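Long-range contact in putative glucarate dehydratase (PDB 4IT1), which probably dehydrates D-glucarate to 5-dehydro-4-deoxy-D-glucarate with the help of magnesium, as a member of the mandelate racemase/muconate lactonizing enzyme family: residues Leu40-Leu52 with Cys421-Tyr435. Numbering follows the deposited sequence.
With TLA (L(+)-tartaric acid), chain F.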
ATOM      1  N   LEU A  40     -18.287  -0.050 -31.850  1.00 47.15           N
ATOM      2  CA  LEU A  40     -16.836  -0.211 -31.693  1.00 54.46           C
ATOM      3  C   LEU A  40     -16.400  -1.675 -31.816  1.00 55.81           C
ATOM      4  O   LEU A  40     -16.905  -2.545 -31.109  1.00 48.08           O
ATOM      5  CB  LEU A  40     -16.372   0.392 -30.359  1.00 56.41           C
ATOM      6  CG  LEU A  40     -16.760   1.862 -30.119  1.00 61.11           C
ATOM      7  CD1 LEU A  40     -16.383   2.329 -28.719  1.00 46.77           C
ATOM      8  CD2 LEU A  40     -16.158   2.775 -31.187  1.00 51.36           C
ATOM      9  N   LEU A  41     -15.466  -1.927 -32.730  1.00 57.09           N
ATOM     10  CA  LEU A  41     -14.932  -3.261 -32.983  1.00 54.10           C
ATOM     11  C   LEU A  41     -13.774  -3.602 -32.050  1.00 61.94           C
ATOM     12  O   LEU A  41     -12.938  -2.743 -31.749  1.00 57.80           O
ATOM     13  CB  LEU A  41     -14.435  -3.357 -34.423  1.00 58.22           C
ATOM     14  CG  LEU A  41     -15.451  -3.407 -35.564  1.00 63.57           C
ATOM     15  CD1 LEU A  41     -14.731  -3.282 -36.898  1.00 60.98           C
ATOM     16  CD2 LEU A  41     -16.256  -4.698 -35.514  1.00 61.19           C
ATOM     17  N   ASN A  42     -13.730  -4.854 -31.597  1.00 58.32           N
ATOM     18  CA  ASN A  42     -12.614  -5.353 -30.788  1.00 50.95           C
ATOM     19  C   ASN A  42     -12.281  -6.822 -31.084  1.00 51.07           C
ATOM     20  O   ASN A  42     -12.836  -7.411 -32.012  1.00 45.72           O
ATOM     21  CB  ASN A  42     -12.875  -5.125 -29.294  1.00 49.49           C
ATOM     22  CG  ASN A  42     -14.001  -5.987 -28.754  1.00 55.29           C
ATOM     23  OD1 ASN A  42     -14.189  -7.128 -29.180  1.00 55.98           O
ATOM     24  ND2 ASN A  42     -14.746  -5.452 -27.798  1.00 49.98           N
ATOM     25  N   ALA A  43     -11.385  -7.402 -30.289  1.00 49.85           N
ATOM     26  CA  ALA A  43     -10.942  -8.783 -30.478  1.00 54.45           C
ATOM     27  C   ALA A  43     -12.103  -9.787 -30.425  1.00 50.30           C
ATOM     28  O   ALA A  43     -12.223 -10.636 -31.303  1.00 47.38           O
ATOM     29  CB  ALA A  43      -9.881  -9.139 -29.446  1.00 54.81           C
ATOM     30  N   SER A  44     -12.945  -9.646 -29.403  1.00 47.14           N
ATOM     31  CA  SER A  44     -14.091 -10.509 -29.135  1.00 53.96           C
ATOM     32  C   SER A  44     -15.250 -10.359 -30.129  1.00 60.72           C
ATOM     33  O   SER A  44     -15.969 -11.324 -30.410  1.00 67.67           O
ATOM     34  CB  SER A  44     -14.610 -10.229 -27.724  1.00 51.93           C
ATOM     35  OG  SER A  44     -13.663 -10.635 -26.754  1.00 66.55           O
ATOM     36  N   GLY A  45     -15.443  -9.148 -30.642  1.00 58.67           N
ATOM     37  CA  GLY A  45     -16.496  -8.892 -31.617  1.00 59.90           C
ATOM     38  C   GLY A  45     -16.777  -7.417 -31.820  1.00 58.85           C
ATOM     39  O   GLY A  45     -15.971  -6.707 -32.431  1.00 48.42           O
ATOM     40  N   ILE A  46     -17.921  -6.962 -31.306  1.00 50.50           N
ATOM     41  CA  ILE A  46     -18.377  -5.588 -31.500  1.00 47.35           C
ATOM     42  C   ILE A  46     -19.336  -5.166 -30.400  1.00 52.20           C
ATOM     43  O   ILE A  46     -20.144  -5.964 -29.919  1.00 50.20           O
ATOM     44  CB  ILE A  46     -19.065  -5.381 -32.873  1.00 47.54           C
ATOM     45  CG1 ILE A  46     -19.258  -3.878 -33.150  1.00 53.58           C
ATOM     46  CG2 ILE A  46     -20.396  -6.127 -32.933  1.00 50.08           C
ATOM     47  CD1 ILE A  46     -19.567  -3.533 -34.590  1.00 37.45           C
ATOM     48  N   HIS A  47     -19.242  -3.895 -30.023  1.00 55.69           N
ATOM     49  CA  HIS A  47     -20.093  -3.321 -28.996  1.00 57.34           C
ATOM     50  C   HIS A  47     -21.565  -3.339 -29.389  1.00 51.07           C
ATOM     51  O   HIS A  47     -21.919  -3.238 -30.572  1.00 52.68           O
ATOM     52  CB  HIS A  47     -19.657  -1.885 -28.698  1.00 54.64           C
ATOM     53  CG  HIS A  47     -18.436  -1.786 -27.838  1.00 66.15           C
ATOM     54  ND1 HIS A  47     -18.375  -0.974 -26.724  1.00 67.91           N
ATOM     55  CD2 HIS A  47     -17.231  -2.402 -27.921  1.00 51.34           C
ATOM     56  CE1 HIS A  47     -17.182  -1.086 -26.167  1.00 61.07           C
ATOM     57  NE2 HIS A  47     -16.471  -1.947 -26.871  1.00 55.03           N
ATOM     58  N   GLU A  48     -22.405  -3.476 -28.372  1.00 50.44           N
ATOM     59  CA  GLU A  48     -23.842  -3.317 -28.500  1.00 55.32           C
ATOM     60  C   GLU A  48     -24.185  -1.818 -28.559  1.00 68.35           C
ATOM     61  O   GLU A  48     -23.430  -0.991 -28.038  1.00 61.70           O
ATOM     62  CB  GLU A  48     -24.514  -3.978 -27.302  1.00 49.94           C
ATOM     63  CG  GLU A  48     -24.508  -5.496 -27.389  1.00 57.12           C
ATOM     64  CD  GLU A  48     -24.612  -6.153 -26.033  1.00 61.36           C
ATOM     65  OE1 GLU A  48     -25.726  -6.577 -25.671  1.00 68.40           O
ATOM     66  OE2 GLU A  48     -23.584  -6.237 -25.327  1.00 60.54           O
ATOM     67  N   PRO A  49     -25.323  -1.460 -29.189  1.00 74.09           N
ATOM     68  CA  PRO A  49     -25.715  -0.046 -29.245  1.00 68.17           C
ATOM     69  C   PRO A  49     -25.882   0.596 -27.865  1.00 68.48           C
ATOM     70  O   PRO A  49     -25.952   1.825 -27.770  1.00 69.98           O
ATOM     71  CB  PRO A  49     -27.048  -0.074 -30.000  1.00 72.34           C
ATOM     72  CG  PRO A  49     -27.543  -1.476 -29.856  1.00 82.60           C
ATOM     73  CD  PRO A  49     -26.307  -2.322 -29.864  1.00 75.44           C
ATOM     74  N   PHE A  50     -25.936  -0.223 -26.813  1.00 56.62           N
ATOM     75  CA  PHE A  50     -25.938   0.298 -25.442  1.00 57.20           C
ATOM     76  C   PHE A  50     -24.893  -0.384 -24.575  1.00 66.07           C
ATOM     77  O   PHE A  50     -24.431  -1.481 -24.889  1.00 67.00           O
ATOM     78  CB  PHE A  50     -27.331   0.222 -24.811  1.00 59.35           C
ATOM     79  CG  PHE A  50     -28.374   0.966 -25.594  1.00 67.19           C
ATOM     80  CD1 PHE A  50     -28.578   2.328 -25.385  1.00 70.00           C
ATOM     81  CD2 PHE A  50     -29.127   0.317 -26.571  1.00 60.14           C
ATOM     82  CE1 PHE A  50     -29.528   3.024 -26.123  1.00 70.29           C
ATOM     83  CE2 PHE A  50     -30.078   1.008 -27.312  1.00 64.94           C
ATOM     84  CZ  PHE A  50     -30.280   2.364 -27.087  1.00 66.17           C
ATOM     85  N   ALA A  51     -24.514   0.298 -23.498  1.00 61.68           N
ATOM     86  CA  ALA A  51     -23.557  -0.216 -22.531  1.00 56.12           C
ATOM     87  C   ALA A  51     -24.038   0.141 -21.130  1.00 54.33           C
ATOM     88  O   ALA A  51     -24.617   1.208 -20.922  1.00 60.83           O
ATOM     89  CB  ALA A  51     -22.168   0.349 -22.801  1.00 59.05           C
ATOM     90  N   LEU A  52     -23.803  -0.756 -20.178  1.00 47.43           N
ATOM     91  CA  LEU A  52     -24.366  -0.642 -18.835  1.00 45.59           C
ATOM     92  C   LEU A  52     -23.362  -0.113 -17.811  1.00 58.57           C
ATOM     93  O   LEU A  52     -22.152  -0.098 -18.060  1.00 54.39           O
ATOM     94  CB  LEU A  52     -24.906  -2.000 -18.376  1.00 53.18           C
ATOM     95  CG  LEU A  52     -25.670  -2.847 -19.406  1.00 55.51           C
ATOM     96  CD1 LEU A  52     -26.027  -4.217 -18.836  1.00 45.89           C
ATOM     97  CD2 LEU A  52     -26.908  -2.118 -19.914  1.00 44.98           C
ATOM     98  N   CYS A 421     -33.606  -0.818 -22.886  1.00 77.43           N
ATOM     99  CA  CYS A 421     -32.638  -1.236 -23.917  1.00 75.69           C
ATOM    100  C   CYS A 421     -32.633  -2.744 -24.151  1.00 67.64           C
ATOM    101  O   CYS A 421     -32.316  -3.200 -25.249  1.00 64.36           O
ATOM    102  CB  CYS A 421     -31.221  -0.727 -23.623  1.00 71.51           C
ATOM    103  SG  CYS A 421     -30.470  -1.406 -22.128  1.00 68.04           S
ATOM    104  N   GLY A 422     -32.990  -3.505 -23.118  1.00 61.83           N
ATOM    105  CA  GLY A 422     -33.063  -4.960 -23.223  1.00 71.68           C
ATOM    106  C   GLY A 422     -31.712  -5.650 -23.135  1.00 74.39           C
ATOM    107  O   GLY A 422     -31.560  -6.786 -23.590  1.00 60.14           O
ATOM    108  N   ILE A 423     -30.729  -4.959 -22.557  1.00 71.90           N
ATOM    109  CA  ILE A 423     -29.419  -5.550 -22.282  1.00 59.66           C
ATOM    110  C   ILE A 423     -29.217  -5.621 -20.770  1.00 57.79           C
ATOM    111  O   ILE A 423     -29.387  -4.624 -20.069  1.00 71.63           O
ATOM    112  CB  ILE A 423     -28.267  -4.760 -22.960  1.00 63.94           C
ATOM    113  CG1 ILE A 423     -28.535  -4.599 -24.463  1.00 60.21           C
ATOM    114  CG2 ILE A 423     -26.924  -5.455 -22.735  1.00 54.28           C
ATOM    115  CD1 ILE A 423     -27.720  -3.517 -25.140  1.00 65.86           C
ATOM    116  N   ARG A 424     -28.874  -6.804 -20.269  1.00 60.86           N
ATOM    117  CA  ARG A 424     -28.638  -7.002 -18.831  1.00 66.18           C
ATOM    118  C   ARG A 424     -27.222  -7.510 -18.528  1.00 60.79           C
ATOM    119  O   ARG A 424     -26.770  -7.476 -17.373  1.00 58.13           O
ATOM    120  CB  ARG A 424     -29.699  -7.928 -18.221  1.00 71.48           C
ATOM    121  CG  ARG A 424     -31.110  -7.348 -18.189  1.00 81.96           C
ATOM    122  CD  ARG A 424     -31.183  -6.057 -17.380  1.00 81.31           C
ATOM    123  NE  ARG A 424     -32.487  -5.400 -17.481  1.00 79.44           N
ATOM    124  CZ  ARG A 424     -32.857  -4.579 -18.464  1.00 75.66           C
ATOM    125  NH1 ARG A 424     -32.033  -4.295 -19.468  1.00 69.66           N
ATOM    126  NH2 ARG A 424     -34.068  -4.042 -18.446  1.00 83.14           N
ATOM    127  N   GLN A 425     -26.544  -7.981 -19.575  1.00 58.11           N
ATOM    128  CA  GLN A 425     -25.141  -8.386 -19.526  1.00 54.41           C
ATOM    129  C   GLN A 425     -24.514  -8.133 -20.883  1.00 53.05           C
ATOM    130  O   GLN A 425     -25.090  -8.485 -21.904  1.00 50.47           O
ATOM    131  CB  GLN A 425     -25.013  -9.863 -19.190  1.00 57.60           C
ATOM    132  CG  GLN A 425     -24.916 -10.151 -17.703  1.00 69.21           C
ATOM    133  CD  GLN A 425     -24.245 -11.484 -17.418  1.00 77.64           C
ATOM    134  OE1 GLN A 425     -24.912 -12.472 -17.091  1.00 63.45           O
ATOM    135  NE2 GLN A 425     -22.918 -11.521 -17.554  1.00 60.05           N
ATOM    136  N   ARG A 426     -23.336  -7.520 -20.897  1.00 55.62           N
ATOM    137  CA  ARG A 426     -22.639  -7.228 -22.152  1.00 50.98           C
ATOM    138  C   ARG A 426     -22.245  -8.513 -22.886  1.00 47.48           C
ATOM    139  O   ARG A 426     -21.828  -9.481 -22.253  1.00 49.07           O
ATOM    140  CB  ARG A 426     -21.397  -6.385 -21.866  1.00 46.10           C
ATOM    141  CG  ARG A 426     -20.461  -6.197 -23.043  1.00 45.46           C
ATOM    142  CD  ARG A 426     -19.216  -5.477 -22.559  1.00 51.96           C
ATOM    143  NE  ARG A 426     -18.242  -5.253 -23.617  1.00 45.96           N
ATOM    144  CZ  ARG A 426     -17.054  -4.695 -23.419  1.00 48.45           C
ATOM    145  NH1 ARG A 426     -16.692  -4.320 -22.197  1.00 50.42           N
ATOM    146  NH2 ARG A 426     -16.226  -4.521 -24.439  1.00 50.70           N
ATOM    147  N   ASP A 427     -22.378  -8.500 -24.215  1.00 48.52           N
ATOM    148  CA  ASP A 427     -21.996  -9.624 -25.058  1.00 39.16           C
ATOM    149  C   ASP A 427     -21.562  -9.204 -26.447  1.00 42.45           C
ATOM    150  O   ASP A 427     -22.343  -9.266 -27.404  1.00 46.25           O
ATOM    151  CB  ASP A 427     -23.130 -10.640 -25.176  1.00 43.75           C
ATOM    152  CG  ASP A 427     -22.629 -12.044 -25.546  1.00 50.83           C
ATOM    153  OD1 ASP A 427     -21.612 -12.171 -26.276  1.00 48.46           O
ATOM    154  OD2 ASP A 427     -23.263 -13.024 -25.102  1.00 48.02           O
ATOM    155  N   ASP A 428     -20.299  -8.818 -26.571  1.00 44.48           N
ATOM    156  CA  ASP A 428     -19.757  -8.436 -27.867  1.00 47.12           C
ATOM    157  C   ASP A 428     -19.785  -9.611 -28.851  1.00 48.00           C
ATOM    158  O   ASP A 428     -19.813  -9.414 -30.075  1.00 49.68           O
ATOM    159  CB  ASP A 428     -18.328  -7.900 -27.725  1.00 45.59           C
ATOM    160  CG  ASP A 428     -18.226  -6.698 -26.792  1.00 59.06           C
ATOM    161  OD1 ASP A 428     -19.130  -6.481 -25.948  1.00 52.78           O
ATOM    162  OD2 ASP A 428     -17.205  -5.977 -26.892  1.00 62.42           O
ATOM    163  N   VAL A 429     -19.769 -10.830 -28.310  1.00 48.32           N
ATOM    164  CA  VAL A 429     -19.719 -12.038 -29.131  1.00 43.24           C
ATOM    165  C   VAL A 429     -21.079 -12.310 -29.775  1.00 44.67           C
ATOM    166  O   VAL A 429     -21.159 -12.470 -30.994  1.00 43.79           O
ATOM    167  CB  VAL A 429     -19.240 -13.283 -28.343  1.00 46.49           C
ATOM    168  CG1 VAL A 429     -19.041 -14.460 -29.288  1.00 47.47           C
ATOM    169  CG2 VAL A 429     -17.952 -12.994 -27.588  1.00 45.33           C
ATOM    170  N   ARG A 430     -22.140 -12.368 -28.963  1.00 41.72           N
ATOM    171  CA  ARG A 430     -23.493 -12.471 -29.520  1.00 47.88           C
ATOM    172  C   ARG A 430     -23.744 -11.336 -30.510  1.00 47.44           C
ATOM    173  O   ARG A 430     -24.229 -11.562 -31.625  1.00 42.32           O
ATOM    174  CB  ARG A 430     -24.560 -12.456 -28.426  1.00 45.27           C
ATOM    175  CG  ARG A 430     -25.931 -12.882 -28.943  1.00 50.22           C
ATOM    176  CD  ARG A 430     -26.863 -13.390 -27.845  1.00 53.41           C
ATOM    177  NE  ARG A 430     -26.352 -14.561 -27.109  1.00 49.81           N
ATOM    178  CZ  ARG A 430     -26.081 -15.752 -27.647  1.00 48.30           C
ATOM    179  NH1 ARG A 430     -25.629 -16.732 -26.880  1.00 44.82           N
ATOM    180  NH2 ARG A 430     -26.232 -15.967 -28.951  1.00 56.80           N
ATOM    181  N   GLN A 431     -23.379 -10.121 -30.105  1.00 47.23           N
ATOM    182  CA  GLN A 431     -23.606  -8.949 -30.933  1.00 42.57           C
ATOM    183  C   GLN A 431     -22.946  -9.095 -32.292  1.00 42.15           C
ATOM    184  O   GLN A 431     -23.575  -8.816 -33.307  1.00 43.96           O
ATOM    185  CB  GLN A 431     -23.146  -7.673 -30.216  1.00 56.59           C
ATOM    186  CG  GLN A 431     -23.536  -6.373 -30.914  1.00 59.54           C
ATOM    187  CD  GLN A 431     -25.043  -6.188 -31.063  1.00 64.52           C
ATOM    188  OE1 GLN A 431     -25.833  -6.597 -30.206  1.00 59.36           O
ATOM    189  NE2 GLN A 431     -25.443  -5.559 -32.159  1.00 58.64           N
ATOM    190  N   MET A 432     -21.695  -9.560 -32.326  1.00 42.30           N
ATOM    191  CA  MET A 432     -21.025  -9.771 -33.616  1.00 43.95           C
ATOM    192  C   MET A 432     -21.741 -10.821 -34.468  1.00 49.50           C
ATOM    193  O   MET A 432     -21.653 -10.781 -35.704  1.00 45.50           O
ATOM    194  CB  MET A 432     -19.536 -10.116 -33.444  1.00 44.28           C
ATOM    195  CG  MET A 432     -18.747 -10.271 -34.745  1.00 50.15           C
ATOM    196  SD  MET A 432     -18.751  -8.866 -35.903  1.00 64.14           S
ATOM    197  CE  MET A 432     -17.464  -7.859 -35.197  1.00 47.47           C
ATOM    198  N   GLN A 433     -22.455 -11.747 -33.814  1.00 47.02           N
ATOM    199  CA  GLN A 433     -23.122 -12.842 -34.527  1.00 51.11           C
ATOM    200  C   GLN A 433     -24.266 -12.341 -35.420  1.00 55.70           C
ATOM    201  O   GLN A 433     -24.691 -13.037 -36.340  1.00 60.22           O
ATOM    202  CB  GLN A 433     -23.575 -13.956 -33.560  1.00 51.91           C
ATOM    203  CG  GLN A 433     -22.450 -14.933 -33.220  1.00 46.72           C
ATOM    204  CD  GLN A 433     -22.731 -15.862 -32.044  1.00 53.65           C
ATOM    205  OE1 GLN A 433     -23.789 -15.818 -31.416  1.00 50.67           O
ATOM    206  NE2 GLN A 433     -21.754 -16.708 -31.732  1.00 49.63           N
ATOM    207  N   ARG A 434     -24.726 -11.117 -35.169  1.00 58.57           N
ATOM    208  CA  ARG A 434     -25.765 -10.499 -35.994  1.00 49.35           C
ATOM    209  C   ARG A 434     -25.240 -10.021 -37.348  1.00 48.28           C
ATOM    210  O   ARG A 434     -26.013  -9.848 -38.292  1.00 57.93           O
ATOM    211  CB  ARG A 434     -26.464  -9.378 -35.236  1.00 48.93           C
ATOM    212  CG  ARG A 434     -27.185  -9.840 -33.978  1.00 43.47           C
ATOM    213  CD  ARG A 434     -27.161  -8.746 -32.933  1.00 56.85           C
ATOM    214  NE  ARG A 434     -28.436  -8.606 -32.234  1.00 81.69           N
ATOM    215  CZ  ARG A 434     -29.386  -7.730 -32.559  1.00 93.25           C
ATOM    216  NH1 ARG A 434     -29.224  -6.900 -33.585  1.00 83.44           N
ATOM    217  NH2 ARG A 434     -30.511  -7.684 -31.856  1.00100.38           N
ATOM    218  N   TYR A 435     -23.928  -9.834 -37.451  1.00 48.49           N
ATOM    219  CA  TYR A 435     -23.300  -9.423 -38.714  1.00 54.16           C
ATOM    220  C   TYR A 435     -22.683 -10.625 -39.408  1.00 55.01           C
ATOM    221  O   TYR A 435     -22.740 -10.749 -40.633  1.00 49.08           O
ATOM    222  CB  TYR A 435     -22.197  -8.379 -38.479  1.00 53.35           C
ATOM    223  CG  TYR A 435     -22.613  -7.138 -37.716  1.00 53.81           C
ATOM    224  CD1 TYR A 435     -22.754  -7.160 -36.326  1.00 49.31           C
ATOM    225  CD2 TYR A 435     -22.836  -5.928 -38.384  1.00 59.83           C
ATOM    226  CE1 TYR A 435     -23.125  -6.025 -35.624  1.00 58.67           C
ATOM    227  CE2 TYR A 435     -23.210  -4.785 -37.689  1.00 50.48           C
ATOM    228  CZ  TYR A 435     -23.349  -4.836 -36.313  1.00 62.53           C
ATOM    229  OH  TYR A 435     -23.713  -3.699 -35.623  1.00 63.28           O
TER
HETATM  230  O1  TLA F 502     -10.361  -3.677 -22.664  1.00 80.82           O
HETATM  231  O11 TLA F 502     -11.256  -5.574 -23.173  1.00 77.45           O
HETATM  232  C1  TLA F 502     -11.294  -4.343 -23.103  1.00 76.04           C
HETATM  233  C2  TLA F 502     -12.499  -3.627 -23.583  1.00 66.56           C
HETATM  234  O2  TLA F 502     -13.534  -4.565 -23.676  1.00 60.82           O
HETATM  235  C3  TLA F 502     -12.218  -3.120 -24.972  1.00 69.21           C
HETATM  236  O3  TLA F 502     -11.784  -4.212 -25.758  1.00 67.73           O
HETATM  237  C4  TLA F 502     -13.490  -2.626 -25.553  1.00 64.53           C
HETATM  238  O4  TLA F 502     -14.231  -1.966 -24.831  1.00 66.94           O
HETATM  239  O41 TLA F 502     -13.765  -2.947 -26.698  1.00 50.22           O
HETATM  240  O   HOH W   1     -23.355  -3.493 -33.255  1.00 58.24           O
HETATM  241  O   HOH W   2     -26.188  -8.672 -24.078  1.00 56.22           O
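The capping-domain side of an enolase-superfamily active site is built here from two distant pieces of chain: Asn-42 and His-47, on the loop between strands 25-36 and 50-60, meet Arg-426, just ahead of helix 428-433, and Asp-428 in its first turn, and three of the four bind a tartrate. The case illustrates how a second-shell carboxylate can position two first-shell donors, Arg-426 and Asn-42. Asp-428 is gripped side-on by Arg-426, whose NE reaches OD1 at 2.8 Å and whose NH2 reaches OD2 at 3.0 Å, both on the syn side though tilted out of the carboxylate plane. Its OD2 also accepts from Asn-42 ND2 at 2.7 Å, nearly along the C-O axis, with amide and carboxylate planes only 14° apart. The extended chain of Arg-426, its CG anti to the backbone N (chi1 171°), carries the guanidinium out to the ligand, where NH2 also donates to tartrate O2. Asn-42 ND2 and His-47 NE2 both donate to tartrate O41, each at 2.9 Å, while His-47 ND1 is bonded to Asp-37. Asn-42 OD1 accepts from Gly-45 N in an Asx motif, which fixes the rotation of the amide. Further along, Glu-48 OE2 takes the N-H of Asp-427 in an almost straight bond (2.8 Å, 174°) from above the carboxylate plane, just where Asp-427 N-caps the helix. An alanine in place of Asp-428 would probably leave the Arg-426 guanidinium without this two-point grip and freer to swing, and Asn-42 ND2 without one acceptor. With the side chain of Asn-42 about 4 Å from that of Lys-215, a predicted proton acceptor, this set of donors, closing on one carboxylate and a hydroxyl of a tartrate probably picked up from the crystallisation liquor, is consistent with a pocket for the acid end of a substrate.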